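PDB 4Q48: DNA helicase RecQ from Deinococcus radiodurans, which probably couples ATP hydrolysis to the unwinding of duplex DNA, translocating in the 3'-5' direction, with this chain covering its catalytic core. Local coordinates for residues A178-A183 against A189-V194. Numbering follows the deposited sequence.
Sequences ALTATA and ADIKSV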
loop_
_atom_site.group_PDB
_atom_site.type_symbol
_atom_site.label_atom_id
_atom_site.label_comp_id
_atom_site.label_asym_id
_atom_site.label_seq_id
_atom_site.Cartn_x
_atom_site.Cartn_y
_atom_site.Cartn_z
ATOM N N ALA A 178 8.351 4.191 -12.629
ATOM C CA ALA A 178 8.435 3.541 -11.320
ATOM C C ALA A 178 7.059 3.043 -10.930
ATOM O O ALA A 178 6.073 3.782 -10.981
ATOM C CB ALA A 178 9.000 4.491 -10.254
ATOM N N LEU A 179 6.974 1.770 -10.591
ATOM C CA LEU A 179 5.685 1.192 -10.259
ATOM C C LEU A 179 5.692 0.600 -8.860
ATOM O O LEU A 179 6.697 0.015 -8.432
ATOM C CB LEU A 179 5.308 0.122 -11.286
ATOM C CG LEU A 179 5.621 0.434 -12.753
ATOM C CD1 LEU A 179 6.958 -0.201 -13.141
ATOM C CD2 LEU A 179 4.508 -0.039 -13.661
ATOM N N THR A 180 4.628 0.827 -8.099
ATOM C CA THR A 180 4.563 0.228 -6.769
ATOM C C THR A 180 3.144 -0.238 -6.422
ATOM O O THR A 180 2.156 0.204 -7.020
ATOM C CB THR A 180 5.084 1.197 -5.665
ATOM O OG1 THR A 180 5.102 0.526 -4.395
ATOM C CG2 THR A 180 4.235 2.456 -5.581
ATOM N N ALA A 181 3.060 -1.128 -5.438
ATOM C CA ALA A 181 1.783 -1.643 -4.953
ATOM C C ALA A 181 1.546 -1.142 -3.539
ATOM O O ALA A 181 0.491 -1.382 -2.955
ATOM C CB ALA A 181 1.746 -3.162 -5.003
ATOM N N THR A 182 2.537 -0.468 -2.970
ATOM C CA THR A 182 2.367 0.063 -1.633
ATOM C C THR A 182 2.584 1.560 -1.760
ATOM O O THR A 182 3.715 2.047 -1.875
ATOM C CB THR A 182 3.345 -0.548 -0.621
ATOM O OG1 THR A 182 4.506 0.298 -0.498
ATOM C CG2 THR A 182 3.744 -1.970 -1.062
ATOM N N ALA A 183 1.491 2.292 -1.611
ATOM C CA ALA A 183 1.459 3.706 -1.955
ATOM C C ALA A 183 1.317 4.626 -0.743
ATOM O O ALA A 183 0.618 5.645 -0.809
ATOM C CB ALA A 183 0.329 3.961 -2.958
ATOM N N ALA A 189 5.927 10.260 -1.820
ATOM C CA ALA A 189 6.688 11.490 -1.877
ATOM C C ALA A 189 8.190 11.237 -2.042
ATOM O O ALA A 189 8.875 11.967 -2.762
ATOM C CB ALA A 189 6.412 12.313 -0.624
ATOM N N ASP A 190 8.671 10.162 -1.418
ATOM C CA ASP A 190 10.088 9.799 -1.395
ATOM C C ASP A 190 10.585 9.136 -2.669
ATOM O O ASP A 190 11.741 9.308 -3.057
ATOM C CB ASP A 190 10.329 8.821 -0.248
ATOM C CG ASP A 190 10.837 9.487 0.998
ATOM O OD1 ASP A 190 10.718 10.733 1.092
ATOM O OD2 ASP A 190 11.317 8.741 1.891
ATOM N N ILE A 191 9.699 8.412 -3.344
ATOM C CA ILE A 191 10.006 7.867 -4.658
ATOM C C ILE A 191 10.224 8.999 -5.647
ATOM O O ILE A 191 11.190 8.974 -6.410
ATOM C CB ILE A 191 8.882 6.951 -5.156
ATOM C CG1 ILE A 191 8.759 5.734 -4.242
ATOM C CG2 ILE A 191 9.139 6.519 -6.591
ATOM C CD1 ILE A 191 7.534 4.853 -4.533
ATOM N N LYS A 192 9.367 10.016 -5.587
ATOM C CA LYS A 192 9.480 11.147 -6.483
ATOM C C LYS A 192 10.891 11.728 -6.305
ATOM O O LYS A 192 11.581 12.024 -7.284
ATOM C CB LYS A 192 8.383 12.182 -6.197
ATOM C CG LYS A 192 6.958 11.711 -6.555
ATOM C CD LYS A 192 5.880 12.733 -6.143
ATOM C CE LYS A 192 4.450 12.201 -6.348
ATOM N NZ LYS A 192 3.607 12.991 -7.323
ATOM N N SER A 193 11.352 11.823 -5.065
ATOM C CA SER A 193 12.629 12.480 -4.805
ATOM C C SER A 193 13.859 11.717 -5.315
ATOM O O SER A 193 14.803 12.327 -5.820
ATOM C CB SER A 193 12.788 12.745 -3.310
ATOM O OG SER A 193 12.245 14.006 -2.977
ATOM N N VAL A 194 13.860 10.394 -5.159
ATOM C CA VAL A 194 14.993 9.564 -5.591
ATOM C C VAL A 194 15.130 9.415 -7.115
ATOM O O VAL A 194 16.246 9.409 -7.655
ATOM C CB VAL A 194 14.921 8.183 -4.943
ATOM C CG1 VAL A 194 16.211 7.410 -5.204
ATOM C CG2 VAL A 194 14.714 8.346 -3.442
#
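I191 of helix 185-194 reaches A178 and T180 of strand 176-180 with its two branches. The contact between the segments is apolar and small, burying 98 Å² in all. CG2 of I191 lies 4.2 Å from CB of A178. CD1 of I191, at the end of the longer branch, lies 4.2 Å from CG2 of T180. The CG2 branch stands anti to the backbone N of I191, while CG1 lies beside that N (chi1 -64°), anti to the carbonyl carbon. This splits the two branches between the two strand residues. A178 and T180 are two apart on the strand, and their CB atoms both point toward the helix. L179, between them, turns the other way, onto V44 and helix 50-62.

The polar bonds run within segment 178-183 and out to H148. T180 OG1 accepts from the backbone N of T182 at 3.1 Å, nearly straight at 164°, and closes an ST turn where the strand ends. The same hydroxyl is hydrogen-bonded to ND1 of H148. T180-T182 match the TAT of helicase motif III, so this bond probably links that motif to the DEAH box, which ends in H148.

The strand is an inner one of the parallel sheet in the DEAD/DEAH-type domain, and the helix is the next element in the chain, after a short loop. The side chain of T180 is about 6 Å from that of K52, which binds ADP in another structure of this protein, so the contact lies near that site. T180 thus uses its methyl for the helix and its hydroxyl for the turn and for H148.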